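Local atomic coordinates of chitosanase (Bacillus subtilis subsp. subtilis str. 168, PDB entry 7C6C), a protein that hydrolyses internal beta-(1->4) linkages between D-glucosamine residues of partly acetylated chitosan, probably helping to defend against invading fungi. Residues A[21-26]-A[237-242]; A[133-138]-A[223-228]; A[180-185]-A[213-218]; A[207-212]-A[231-236]. All coordinates share one frame; numbering follows the deposited sequence.

Contact 1 (A[21-26]-A[237-242]); sequences GTTEIQ and GNFVIK
The C-terminal strand 237-241, second arm of a two-stranded antiparallel hairpin, here presents the Phe239 ring and, beside it, Ile241 CG1 to the loop that leaves helix 5-20, the helix that carries the predicted proton donor Glu19. Gly21, the first residue after that helix to leave helical angles, has positive phi (72°), and its carbonyl O comes up to the edge of the Phe239 ring, near the ring plane, 3.4 Å from Phe239 CE2. Farther along the loop, Thr23 reaches over with its methyl branch. At chi1 57° the methyl stands anti to the carbonyl carbon, and it is this branch that touches: Thr23 CG2 lies 4.1 Å from Phe239 CD2, at a slant to the ring, and 3.9 Å from Ile241 CG1. The side chains of Thr23 and Ile241 run past each other in opposite directions, and the same methyl is 3.9 Å from Val240 O. No hydrogen bond joins the two segments, so the contact rests on van der Waals packing at the surface of the protein.

The loop keeps its shape by its own bonds. Thr22 OG1 accepts from Glu24 N at 3.0 Å, closing an ST turn, and Thr22 O takes a hydrogen bond from Ser16. Phe239 also packs on Ile17, and Ile241 on Gln13 and Leu14, while the terminal carboxylate of Lys242 forms salt bridges with Arg9 and Arg10. The arrangement is that of a C-terminal beta-hairpin laid against a helix and its exit loop, in an enzyme of glycosyl hydrolase family 46.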
loop_
_atom_site.group_PDB
_atom_site.type_symbol
_atom_site.label_atom_id
_atom_site.label_comp_id
_atom_site.label_asym_id
_atom_site.label_seq_id
_atom_site.Cartn_x
_atom_site.Cartn_y
_atom_site.Cartn_z
ATOM N N GLY A 21 -12.190 1.723 -3.131
ATOM C CA GLY A 21 -13.522 1.187 -3.341
ATOM C C GLY A 21 -13.826 0.834 -4.778
ATOM O O GLY A 21 -14.994 0.846 -5.180
ATOM N N THR A 22 -12.804 0.512 -5.567
ATOM C CA THR A 22 -12.985 0.120 -6.954
ATOM C C THR A 22 -11.813 -0.767 -7.345
ATOM O O THR A 22 -10.719 -0.632 -6.796
ATOM C CB THR A 22 -13.062 1.345 -7.880
ATOM O OG1 THR A 22 -13.016 0.897 -9.235
ATOM C CG2 THR A 22 -11.904 2.318 -7.625
ATOM N N THR A 23 -12.044 -1.684 -8.282
ATOM C CA THR A 23 -10.943 -2.487 -8.798
ATOM C C THR A 23 -10.112 -1.741 -9.833
ATOM O O THR A 23 -9.058 -2.245 -10.238
ATOM C CB THR A 23 -11.460 -3.785 -9.425
ATOM O OG1 THR A 23 -12.395 -3.462 -10.462
ATOM C CG2 THR A 23 -12.120 -4.680 -8.378
ATOM N N GLU A 24 -10.562 -0.570 -10.275
ATOM C CA GLU A 24 -9.807 0.237 -11.224
ATOM C C GLU A 24 -8.797 1.085 -10.461
ATOM O O GLU A 24 -9.181 1.943 -9.659
ATOM C CB GLU A 24 -10.750 1.137 -12.012
ATOM C CG GLU A 24 -10.029 2.048 -12.989
ATOM C CD GLU A 24 -10.956 3.033 -13.669
ATOM O OE1 GLU A 24 -11.470 3.952 -12.990
ATOM O OE2 GLU A 24 -11.164 2.894 -14.889
ATOM N N ILE A 25 -7.508 0.860 -10.725
ATOM C CA ILE A 25 -6.473 1.591 -10.005
ATOM C C ILE A 25 -6.624 3.088 -10.256
ATOM O O ILE A 25 -6.736 3.536 -11.403
ATOM C CB ILE A 25 -5.083 1.076 -10.404
ATOM C CG1 ILE A 25 -4.911 -0.392 -9.993
ATOM C CG2 ILE A 25 -4.006 1.939 -9.782
ATOM C CD1 ILE A 25 -3.678 -1.027 -10.595
ATOM N N GLN A 26 -6.628 3.873 -9.177
ATOM C CA GLN A 26 -6.908 5.314 -9.236
ATOM C C GLN A 26 -5.609 6.114 -9.206
ATOM O O GLN A 26 -5.135 6.539 -8.152
ATOM C CB GLN A 26 -7.815 5.722 -8.084
ATOM C CG GLN A 26 -9.172 5.066 -8.124
ATOM C CD GLN A 26 -9.956 5.499 -9.329
ATOM O OE1 GLN A 26 -10.259 6.679 -9.490
ATOM N NE2 GLN A 26 -10.287 4.550 -10.193
ATOM N N GLY A 237 -18.181 -3.350 -0.039
ATOM C CA GLY A 237 -19.115 -3.777 -1.057
ATOM C C GLY A 237 -18.677 -5.064 -1.726
ATOM O O GLY A 237 -17.830 -5.814 -1.230
ATOM N N ASN A 238 -19.270 -5.315 -2.888
ATOM C CA ASN A 238 -19.076 -6.555 -3.625
ATOM C C ASN A 238 -18.356 -6.278 -4.932
ATOM O O ASN A 238 -18.725 -5.351 -5.662
ATOM C CB ASN A 238 -20.423 -7.188 -3.940
ATOM C CG ASN A 238 -21.265 -7.334 -2.721
ATOM O OD1 ASN A 238 -20.807 -7.880 -1.718
ATOM N ND2 ASN A 238 -22.489 -6.813 -2.769
ATOM N N PHE A 239 -17.361 -7.104 -5.237
ATOM C CA PHE A 239 -16.546 -6.930 -6.427
ATOM C C PHE A 239 -16.184 -8.290 -6.989
ATOM O O PHE A 239 -16.120 -9.286 -6.263
ATOM C CB PHE A 239 -15.228 -6.198 -6.118
ATOM C CG PHE A 239 -15.418 -4.873 -5.452
ATOM C CD1 PHE A 239 -15.561 -4.791 -4.074
ATOM C CD2 PHE A 239 -15.469 -3.709 -6.202
ATOM C CE1 PHE A 239 -15.759 -3.573 -3.448
ATOM C CE2 PHE A 239 -15.661 -2.479 -5.580
ATOM C CZ PHE A 239 -15.805 -2.416 -4.203
ATOM N N VAL A 240 -15.922 -8.316 -8.289
ATOM C CA VAL A 240 -15.264 -9.446 -8.922
ATOM C C VAL A 240 -13.914 -8.991 -9.456
ATOM O O VAL A 240 -13.778 -7.879 -9.981
ATOM C CB VAL A 240 -16.130 -10.107 -10.016
ATOM C CG1 VAL A 240 -16.399 -9.145 -11.166
ATOM C CG2 VAL A 240 -15.462 -11.380 -10.506
ATOM N N ILE A 241 -12.914 -9.849 -9.296
ATOM C CA ILE A 241 -11.574 -9.641 -9.820
ATOM C C ILE A 241 -11.291 -10.818 -10.741
ATOM O O ILE A 241 -11.332 -11.975 -10.307
ATOM C CB ILE A 241 -10.545 -9.557 -8.683
ATOM C CG1 ILE A 241 -10.774 -8.284 -7.863
ATOM C CG2 ILE A 241 -9.124 -9.618 -9.218
ATOM C CD1 ILE A 241 -9.969 -8.218 -6.576
ATOM N N LYS A 242 -11.060 -10.536 -12.014
ATOM C CA LYS A 242 -10.871 -11.599 -12.996
ATOM C C LYS A 242 -9.607 -12.406 -12.716
ATOM O O LYS A 242 -9.546 -13.603 -13.026
ATOM C CB LYS A 242 -10.826 -11.008 -14.409
ATOM C CG LYS A 242 -10.684 -12.020 -15.536
ATOM C CD LYS A 242 -10.086 -11.379 -16.785
ATOM C CE LYS A 242 -8.594 -11.662 -16.890
ATOM N NZ LYS A 242 -7.831 -10.480 -17.375
ATOM O OXT LYS A 242 -8.637 -11.867 -12.171
#

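Contact 2 (A[133-138]-A[223-228]); sequences TALARA and YNLNGP
The first turn of helix 134-147 meets the irregular 223-228 loop through the backbone: Leu135 N donates to Tyr223 O at 2.9 Å with an N-H...O angle of 157°, the donor tilted 30° from the carbonyl plane. The two backbones come closest here, the CA atoms of Leu135 and Tyr223 being 4.8 Å apart. Beside this bond a water bridges the segments, accepting from Ala134 N at 3.0 Å and donating to Asn224 OD1.

Thr133 is the N-cap. Its OG1, held between the backbone N and carbonyl carbon (chi1 69°), accepts from Ala136 N and is also hydrogen-bonded to Glu177, while the side chain lies alongside Tyr223, pointing the same way. Over one face of the Tyr223 ring sits a methyl of Leu135, with CD2 3.9 Å from Tyr223 CD2. The other methyl branch turns to Leu225, whose side chain crosses that of Leu135 at about a right angle. Leu225 spreads further along the helix: its CB is 4.1 Å from Ala134 CB, and its CD2 is 3.9 Å from Ala138 CB. On helix 5-20, Ala134 also touches Gln7 and Ala138 touches Ala11, and Leu225 packs on Ile217 of helix 209-219. Away from the annotated sites, this is a capped helix N-terminus whose first turn, with N-H groups not yet used by helix bonds, takes a loop carbonyl as an extra acceptor.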
loop_
_atom_site.group_PDB
_atom_site.type_symbol
_atom_site.label_atom_id
_atom_site.label_comp_id
_atom_site.label_asym_id
_atom_site.label_seq_id
_atom_site.Cartn_x
_atom_site.Cartn_y
_atom_site.Cartn_z
ATOM N N THR A 133 3.526 -18.775 -1.257
ATOM C CA THR A 133 2.205 -18.660 -1.856
ATOM C C THR A 133 1.973 -17.265 -2.414
ATOM O O THR A 133 2.442 -16.259 -1.872
ATOM C CB THR A 133 1.078 -19.007 -0.874
ATOM O OG1 THR A 133 0.991 -18.005 0.149
ATOM C CG2 THR A 133 1.264 -20.396 -0.260
ATOM N N ALA A 134 1.219 -17.215 -3.507
ATOM C CA ALA A 134 0.857 -15.929 -4.081
ATOM C C ALA A 134 0.023 -15.110 -3.105
ATOM O O ALA A 134 0.183 -13.886 -3.029
ATOM C CB ALA A 134 0.109 -16.137 -5.397
ATOM N N LEU A 135 -0.878 -15.757 -2.357
ATOM C CA LEU A 135 -1.703 -15.005 -1.417
ATOM C C LEU A 135 -0.844 -14.341 -0.345
ATOM O O LEU A 135 -1.027 -13.163 -0.031
ATOM C CB LEU A 135 -2.782 -15.890 -0.792
ATOM C CG LEU A 135 -3.611 -15.197 0.299
ATOM C CD1 LEU A 135 -4.325 -13.938 -0.214
ATOM C CD2 LEU A 135 -4.608 -16.158 0.909
ATOM N N ALA A 136 0.114 -15.073 0.226
ATOM C CA ALA A 136 0.953 -14.448 1.247
ATOM C C ALA A 136 1.742 -13.276 0.672
ATOM O O ALA A 136 1.847 -12.221 1.306
ATOM C CB ALA A 136 1.890 -15.470 1.881
ATOM N N ARG A 137 2.285 -13.437 -0.536
ATOM C CA ARG A 137 2.996 -12.337 -1.184
ATOM C C ARG A 137 2.072 -11.153 -1.448
ATOM O O ARG A 137 2.474 -9.996 -1.285
ATOM C CB ARG A 137 3.657 -12.822 -2.474
ATOM C CG ARG A 137 4.831 -13.755 -2.227
ATOM C CD ARG A 137 5.407 -14.293 -3.521
ATOM N NE ARG A 137 6.432 -15.298 -3.253
ATOM C CZ ARG A 137 6.788 -16.261 -4.099
ATOM N NH1 ARG A 137 6.207 -16.362 -5.286
ATOM N NH2 ARG A 137 7.727 -17.130 -3.752
ATOM N N ALA A 138 0.826 -11.422 -1.848
ATOM C CA ALA A 138 -0.137 -10.345 -2.054
ATOM C C ALA A 138 -0.452 -9.624 -0.750
ATOM O O ALA A 138 -0.609 -8.396 -0.729
ATOM C CB ALA A 138 -1.411 -10.901 -2.681
ATOM N N TYR A 223 -4.807 -19.996 -2.193
ATOM C CA TYR A 223 -3.473 -19.465 -1.913
ATOM C C TYR A 223 -2.675 -19.152 -3.172
ATOM O O TYR A 223 -1.703 -18.393 -3.096
ATOM C CB TYR A 223 -2.696 -20.399 -0.987
ATOM C CG TYR A 223 -3.172 -20.333 0.442
ATOM C CD1 TYR A 223 -4.243 -21.109 0.864
ATOM C CD2 TYR A 223 -2.564 -19.492 1.369
ATOM C CE1 TYR A 223 -4.692 -21.062 2.164
ATOM C CE2 TYR A 223 -3.014 -19.432 2.677
ATOM C CZ TYR A 223 -4.082 -20.228 3.065
ATOM O OH TYR A 223 -4.553 -20.202 4.358
ATOM N N ASN A 224 -3.057 -19.705 -4.320
ATOM C CA ASN A 224 -2.430 -19.336 -5.582
ATOM C C ASN A 224 -3.039 -18.085 -6.195
ATOM O O ASN A 224 -2.581 -17.648 -7.258
ATOM C CB ASN A 224 -2.498 -20.484 -6.589
ATOM C CG ASN A 224 -1.432 -20.375 -7.667
ATOM O OD1 ASN A 224 -0.256 -20.158 -7.375
ATOM N ND2 ASN A 224 -1.840 -20.512 -8.915
ATOM N N LEU A 225 -4.055 -17.507 -5.556
ATOM C CA LEU A 225 -4.694 -16.287 -6.047
ATOM C C LEU A 225 -5.200 -16.478 -7.474
ATOM O O LEU A 225 -4.986 -15.640 -8.352
ATOM C CB LEU A 225 -3.770 -15.066 -5.931
ATOM C CG LEU A 225 -4.396 -13.711 -5.599
ATOM C CD1 LEU A 225 -5.150 -13.735 -4.282
ATOM C CD2 LEU A 225 -3.305 -12.654 -5.564
ATOM N N ASN A 226 -5.856 -17.616 -7.700
ATOM C CA ASN A 226 -6.529 -17.874 -8.963
ATOM C C ASN A 226 -7.792 -17.022 -9.066
ATOM O O ASN A 226 -8.356 -16.574 -8.067
ATOM C CB ASN A 226 -6.933 -19.345 -9.052
ATOM C CG ASN A 226 -5.743 -20.288 -9.097
ATOM O OD1 ASN A 226 -4.667 -19.933 -9.563
ATOM N ND2 ASN A 226 -5.946 -21.505 -8.629
ATOM N N GLY A 227 -8.254 -16.826 -10.298
ATOM C CA GLY A 227 -9.456 -16.066 -10.538
ATOM C C GLY A 227 -10.535 -16.869 -11.235
ATOM O O GLY A 227 -10.286 -17.958 -11.758
ATOM N N PRO A 228 -11.768 -16.343 -11.254
ATOM C CA PRO A 228 -12.163 -15.070 -10.643
ATOM C C PRO A 228 -12.204 -15.147 -9.128
ATOM O O PRO A 228 -12.431 -16.221 -8.560
ATOM C CB PRO A 228 -13.581 -14.854 -11.189
ATOM C CG PRO A 228 -14.099 -16.243 -11.426
ATOM C CD PRO A 228 -12.902 -17.012 -11.919
HETATM O O HOH W 1 1.042 -19.761 -4.997
#

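Contact 3 (A[180-185]-A[213-218])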
loop_
_atom_site.group_PDB
_atom_site.type_symbol
_atom_site.label_atom_id
_atom_site.label_comp_id
_atom_site.label_asym_id
_atom_site.label_seq_id
_atom_site.Cartn_x
_atom_site.Cartn_y
_atom_site.Cartn_z
ATOM N N TRP A 180 1.204 -19.386 9.504
ATOM C CA TRP A 180 1.945 -18.140 9.666
ATOM C C TRP A 180 1.158 -16.953 9.127
ATOM O O TRP A 180 1.096 -15.896 9.770
ATOM C CB TRP A 180 3.291 -18.252 8.953
ATOM C CG TRP A 180 4.200 -17.077 9.164
ATOM C CD1 TRP A 180 5.136 -16.933 10.144
ATOM C CD2 TRP A 180 4.262 -15.886 8.369
ATOM N NE1 TRP A 180 5.778 -15.724 10.012
ATOM C CE2 TRP A 180 5.260 -15.063 8.928
ATOM C CE3 TRP A 180 3.569 -15.435 7.240
ATOM C CZ2 TRP A 180 5.581 -13.816 8.397
ATOM C CZ3 TRP A 180 3.892 -14.197 6.713
ATOM C CH2 TRP A 180 4.887 -13.402 7.293
ATOM N N LEU A 181 0.550 -17.106 7.945
ATOM C CA LEU A 181 -0.185 -15.995 7.351
ATOM C C LEU A 181 -1.412 -15.633 8.179
ATOM O O LEU A 181 -1.753 -14.455 8.303
ATOM C CB LEU A 181 -0.574 -16.325 5.912
ATOM C CG LEU A 181 -1.200 -15.173 5.121
ATOM C CD1 LEU A 181 -0.205 -14.030 4.956
ATOM C CD2 LEU A 181 -1.707 -15.679 3.776
ATOM N N ASN A 182 -2.089 -16.627 8.759
ATOM C CA ASN A 182 -3.213 -16.310 9.635
ATOM C C ASN A 182 -2.754 -15.499 10.839
ATOM O O ASN A 182 -3.426 -14.546 11.252
ATOM C CB ASN A 182 -3.928 -17.585 10.067
ATOM C CG ASN A 182 -4.721 -18.206 8.942
ATOM O OD1 ASN A 182 -5.155 -17.517 8.021
ATOM N ND2 ASN A 182 -4.919 -19.514 9.011
ATOM N N LYS A 183 -1.594 -15.844 11.399
ATOM C CA LYS A 183 -1.061 -15.058 12.505
ATOM C C LYS A 183 -0.648 -13.666 12.042
ATOM O O LYS A 183 -0.835 -12.687 12.773
ATOM C CB LYS A 183 0.103 -15.792 13.169
ATOM C CG LYS A 183 -0.262 -17.188 13.652
ATOM C CD LYS A 183 0.099 -17.408 15.116
ATOM C CE LYS A 183 -0.257 -18.824 15.569
ATOM N NZ LYS A 183 -0.444 -18.927 17.047
ATOM N N PHE A 184 -0.091 -13.557 10.830
ATOM C CA PHE A 184 0.250 -12.246 10.287
ATOM C C PHE A 184 -0.985 -11.365 10.172
ATOM O O PHE A 184 -0.951 -10.181 10.528
ATOM C CB PHE A 184 0.911 -12.395 8.919
ATOM C CG PHE A 184 1.433 -11.099 8.365
ATOM C CD1 PHE A 184 0.613 -10.253 7.634
ATOM C CD2 PHE A 184 2.741 -10.705 8.609
ATOM C CE1 PHE A 184 1.094 -9.052 7.149
ATOM C CE2 PHE A 184 3.227 -9.509 8.118
ATOM C CZ PHE A 184 2.402 -8.683 7.390
ATOM N N LEU A 185 -2.084 -11.923 9.663
ATOM C CA LEU A 185 -3.312 -11.147 9.542
ATOM C C LEU A 185 -3.815 -10.703 10.913
ATOM O O LEU A 185 -4.306 -9.580 11.065
ATOM C CB LEU A 185 -4.360 -11.946 8.760
ATOM C CG LEU A 185 -4.018 -12.150 7.277
ATOM C CD1 LEU A 185 -4.894 -13.237 6.661
ATOM C CD2 LEU A 185 -4.177 -10.847 6.510
ATOM N N VAL A 213 -11.053 -9.389 4.230
ATOM C CA VAL A 213 -11.152 -9.750 2.817
ATOM C C VAL A 213 -10.031 -10.713 2.445
ATOM O O VAL A 213 -10.251 -11.727 1.769
ATOM C CB VAL A 213 -11.151 -8.491 1.929
ATOM C CG1 VAL A 213 -11.048 -8.879 0.461
ATOM C CG2 VAL A 213 -12.401 -7.667 2.173
ATOM N N LEU A 214 -8.808 -10.405 2.887
ATOM C CA LEU A 214 -7.669 -11.260 2.584
ATOM C C LEU A 214 -7.803 -12.611 3.275
ATOM O O LEU A 214 -7.526 -13.656 2.673
ATOM C CB LEU A 214 -6.373 -10.547 2.983
ATOM C CG LEU A 214 -6.079 -9.276 2.172
ATOM C CD1 LEU A 214 -5.014 -8.415 2.872
ATOM C CD2 LEU A 214 -5.658 -9.614 0.735
ATOM N N ARG A 215 -8.256 -12.613 4.529
ATOM C CA ARG A 215 -8.465 -13.874 5.226
ATOM C C ARG A 215 -9.512 -14.729 4.528
ATOM O O ARG A 215 -9.396 -15.958 4.516
ATOM C CB ARG A 215 -8.848 -13.622 6.684
ATOM C CG ARG A 215 -8.503 -14.808 7.572
ATOM C CD ARG A 215 -9.034 -14.680 8.983
ATOM N NE ARG A 215 -8.556 -13.491 9.688
ATOM C CZ ARG A 215 -7.424 -13.417 10.389
ATOM N NH1 ARG A 215 -6.601 -14.458 10.470
ATOM N NH2 ARG A 215 -7.114 -12.290 11.014
ATOM N N SER A 216 -10.541 -14.104 3.945
ATOM C CA SER A 216 -11.569 -14.878 3.253
ATOM C C SER A 216 -11.001 -15.620 2.053
ATOM O O SER A 216 -11.469 -16.717 1.727
ATOM C CB SER A 216 -12.722 -13.969 2.830
ATOM O OG SER A 216 -13.456 -13.526 3.963
ATOM N N ILE A 217 -10.002 -15.041 1.380
ATOM C CA ILE A 217 -9.332 -15.747 0.292
ATOM C C ILE A 217 -8.617 -16.981 0.831
ATOM O O ILE A 217 -8.692 -18.073 0.249
ATOM C CB ILE A 217 -8.366 -14.801 -0.449
ATOM C CG1 ILE A 217 -9.100 -13.560 -0.977
ATOM C CG2 ILE A 217 -7.653 -15.549 -1.564
ATOM C CD1 ILE A 217 -8.184 -12.524 -1.582
ATOM N N ALA A 218 -7.926 -16.826 1.966
ATOM C CA ALA A 218 -7.283 -17.965 2.613
ATOM C C ALA A 218 -8.305 -19.032 2.983
ATOM O O ALA A 218 -8.055 -20.228 2.805
ATOM C CB ALA A 218 -6.536 -17.498 3.860
#
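Leu185 and Arg215 carry the tight part of this contact, where helices 177-193 and 209-219 run nearly antiparallel, the axes of the two short segments approaching to 10.6 Å at an angle of 165°. The two side chains slide past each other in opposite directions. Leu185 CB sits over one face of the guanidinium, 3.6 Å from Arg215 NH2, while Leu185 CD1 lies against the root of the arginine, 4.0 Å from Arg215 CB. The other methyl, CD2, meets Leu214 CB at 4.2 Å on the buried side.

Toward the outside the fit is looser. Arg215 leaves its helix with CG anti to the backbone N (chi1 -156°) and bends at chi3, which carries the guanidinium across to the facing helix. There Arg215 NH1 donates to Asn182 O in a long bond of 3.3 Å, the oxygen near the guanidinium edge, 15° out of its plane. NH2 forms a salt bridge with Asp186, so two acceptors one turn apart on helix 177-193 probably fix its rotation. The side chain of Asn182, partly exposed, approaches Ala218 only loosely, OD1 to CB 4.4 Å. Such an antiparallel helix pair, with leucines inside and an arginine reaching across to the facing helix, belongs to the mainly helical GH46 fold of the lysozyme clan.

Contact 4 (A[207-212]-A[231-236]). With LMR ((2S)-2-hydroxybutanedioic acid), chain B.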
loop_
_atom_site.group_PDB
_atom_site.type_symbol
_atom_site.label_atom_id
_atom_site.label_comp_id
_atom_site.label_asym_id
_atom_site.label_seq_id
_atom_site.Cartn_x
_atom_site.Cartn_y
_atom_site.Cartn_z
ATOM N N SER A 207 -10.022 0.781 8.234
ATOM C CA SER A 207 -9.453 -0.016 7.157
ATOM C C SER A 207 -9.332 -1.493 7.505
ATOM O O SER A 207 -8.880 -2.272 6.659
ATOM C CB SER A 207 -8.066 0.517 6.784
ATOM O OG SER A 207 -7.095 0.087 7.720
ATOM N N VAL A 208 -9.720 -1.901 8.718
ATOM C CA VAL A 208 -9.474 -3.271 9.160
ATOM C C VAL A 208 -10.178 -4.297 8.290
ATOM O O VAL A 208 -9.762 -5.458 8.259
ATOM C CB VAL A 208 -9.830 -3.472 10.652
ATOM C CG1 VAL A 208 -8.941 -2.616 11.527
ATOM C CG2 VAL A 208 -11.308 -3.174 10.902
ATOM N N ALA A 209 -11.237 -3.902 7.578
ATOM C CA ALA A 209 -11.951 -4.860 6.740
ATOM C C ALA A 209 -11.040 -5.507 5.704
ATOM O O ALA A 209 -11.314 -6.629 5.270
ATOM C CB ALA A 209 -13.152 -4.202 6.061
ATOM N N ARG A 210 -9.964 -4.830 5.286
ATOM C CA ARG A 210 -9.074 -5.440 4.301
ATOM C C ARG A 210 -8.447 -6.718 4.834
ATOM O O ARG A 210 -8.206 -7.659 4.066
ATOM C CB ARG A 210 -8.022 -4.438 3.812
ATOM C CG ARG A 210 -6.941 -4.069 4.816
ATOM C CD ARG A 210 -6.432 -2.659 4.566
ATOM N NE ARG A 210 -5.623 -2.553 3.353
ATOM C CZ ARG A 210 -5.305 -1.390 2.792
ATOM N NH1 ARG A 210 -5.778 -0.262 3.307
ATOM N NH2 ARG A 210 -4.527 -1.346 1.720
ATOM N N VAL A 211 -8.199 -6.781 6.144
ATOM C CA VAL A 211 -7.671 -8.007 6.736
ATOM C C VAL A 211 -8.659 -9.153 6.554
ATOM O O VAL A 211 -8.276 -10.273 6.192
ATOM C CB VAL A 211 -7.305 -7.786 8.216
ATOM C CG1 VAL A 211 -6.943 -9.114 8.866
ATOM C CG2 VAL A 211 -6.153 -6.804 8.334
ATOM N N ASP A 212 -9.953 -8.890 6.775
ATOM C CA ASP A 212 -10.946 -9.947 6.623
ATOM C C ASP A 212 -11.146 -10.338 5.164
ATOM O O ASP A 212 -11.387 -11.514 4.875
ATOM C CB ASP A 212 -12.272 -9.550 7.269
ATOM C CG ASP A 212 -13.187 -10.740 7.479
ATOM O OD1 ASP A 212 -12.782 -11.689 8.190
ATOM O OD2 ASP A 212 -14.305 -10.736 6.930
ATOM N N VAL A 231 -15.103 -10.652 -3.968
ATOM C CA VAL A 231 -14.985 -9.966 -2.693
ATOM C C VAL A 231 -16.390 -9.612 -2.237
ATOM O O VAL A 231 -17.171 -9.037 -3.005
ATOM C CB VAL A 231 -14.125 -8.701 -2.843
ATOM C CG1 VAL A 231 -14.169 -7.872 -1.570
ATOM C CG2 VAL A 231 -12.702 -9.089 -3.206
ATOM N N ARG A 232 -16.726 -9.968 -1.000
ATOM C CA ARG A 232 -18.024 -9.621 -0.418
ATOM C C ARG A 232 -17.748 -9.042 0.962
ATOM O O ARG A 232 -17.428 -9.769 1.908
ATOM C CB ARG A 232 -18.987 -10.809 -0.375
ATOM C CG ARG A 232 -19.547 -11.133 -1.763
ATOM C CD ARG A 232 -20.737 -12.138 -1.773
ATOM N NE ARG A 232 -20.847 -12.765 -3.097
ATOM C CZ ARG A 232 -20.018 -13.723 -3.499
ATOM N NH1 ARG A 232 -19.116 -14.198 -2.656
ATOM N NH2 ARG A 232 -20.075 -14.194 -4.730
ATOM N N SER A 233 -17.840 -7.721 1.065
ATOM C CA SER A 233 -17.406 -7.006 2.251
ATOM C C SER A 233 -18.490 -6.033 2.673
ATOM O O SER A 233 -18.972 -5.246 1.853
ATOM C CB SER A 233 -16.128 -6.236 1.926
ATOM O OG SER A 233 -15.814 -5.315 2.947
ATOM N N ASN A 234 -18.874 -6.084 3.949
ATOM C CA ASN A 234 -19.806 -5.085 4.459
ATOM C C ASN A 234 -19.232 -3.682 4.311
ATOM O O ASN A 234 -19.957 -2.737 3.981
ATOM C CB ASN A 234 -20.151 -5.370 5.921
ATOM C CG ASN A 234 -20.967 -6.636 6.096
ATOM O OD1 ASN A 234 -21.632 -7.096 5.166
ATOM N ND2 ASN A 234 -20.929 -7.203 7.299
ATOM N N GLU A 235 -17.922 -3.535 4.523
ATOM C CA GLU A 235 -17.295 -2.219 4.462
ATOM C C GLU A 235 -17.153 -1.732 3.024
ATOM O O GLU A 235 -17.520 -0.594 2.708
ATOM C CB GLU A 235 -15.927 -2.271 5.140
ATOM C CG GLU A 235 -15.111 -0.990 5.007
ATOM C CD GLU A 235 -15.751 0.185 5.722
ATOM O OE1 GLU A 235 -16.455 -0.043 6.726
ATOM O OE2 GLU A 235 -15.552 1.338 5.282
ATOM N N TYR A 236 -16.608 -2.571 2.138
ATOM C CA TYR A 236 -16.244 -2.116 0.799
ATOM C C TYR A 236 -17.323 -2.360 -0.241
ATOM O O TYR A 236 -17.357 -1.650 -1.251
ATOM C CB TYR A 236 -14.956 -2.796 0.316
ATOM C CG TYR A 236 -13.768 -2.595 1.229
ATOM C CD1 TYR A 236 -13.252 -1.325 1.470
ATOM C CD2 TYR A 236 -13.172 -3.674 1.859
ATOM C CE1 TYR A 236 -12.163 -1.142 2.315
ATOM C CE2 TYR A 236 -12.092 -3.506 2.698
ATOM C CZ TYR A 236 -11.592 -2.239 2.925
ATOM O OH TYR A 236 -10.521 -2.109 3.770
HETATM C C1 LMR B . -17.927 -8.883 6.502
HETATM O O1A LMR B . -18.230 -8.424 5.382
HETATM O O1B LMR B . -18.121 -10.075 6.820
HETATM C C2 LMR B . -17.312 -7.971 7.523
HETATM O O2 LMR B . -17.284 -8.650 8.784
HETATM C C3 LMR B . -15.886 -7.589 7.124
HETATM C C4 LMR B . -15.880 -6.608 5.970
HETATM O O4A LMR B . -16.514 -5.536 6.095
HETATM O O4B LMR B . -15.236 -6.898 4.934
#
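A bound malate, (2S)-2-hydroxybutanedioic acid, marks the pocket between the start of helix 209-219 and the turn of the C-terminal hairpin, where Ala209 packs against Glu235 and Tyr236. Ala209 CB lies 3.5 Å from Glu235 CB and 3.6 Å from Tyr236 CE2, approaching the ring at a slant. The phenol reaches on to the helix start: Tyr236 OH is 3.4 Å from Arg210 CB, and the backbone N of Arg210 lies at the ring edge, in its plane. Glu235 CG rests over one face of the same ring, off-centre.

The turn grips the ligand mostly with backbone N-H groups. Asn234 N donates to malate O1A at 2.8 Å. Glu235 N donates to malate O4A at 2.9 Å. Ser233 OG, swung anti to its own backbone N (chi1 168°), donates to malate O4B at 2.6 Å and also accepts from Tyr236 N at 3.0 Å. That second bond closes an ST motif and probably helps to hold the hydroxyl toward the carboxylate. From the helix side, Asp212 OD2 comes within 3.5 Å of malate C3.

Away from the ligand, Arg210 forms salt bridges with Asp142 and with Glu19, the predicted proton donor, linking this helix start to the probable active site. The malate site itself is formed by the hairpin's turn, which has an ST motif and directs successive N-H groups and a serine hydroxyl at the ligand's two carboxylates.

How the contacts relate
From the N terminus, the loop after helix 5-20 is met at the very end of the chain by strand 237-241, so contact 1 closes the longest loop and the other three nest inside it. Contact 2 ties the start of helix 134-147 to the 223-228 loop and encloses contact 3, which pairs helices 177-193 and 209-219. Contact 4 crosses both contacts 2 and 3, joining the start of helix 209-219 to the hairpin. Contacts 3 and 4 thus share that helix, with Val213 packing on Val231 and Ser233. Contacts 1 and 4 share the hairpin through its two strands, while Leu135 and Tyr223 of contact 2 pack on Ala218 of contact 3.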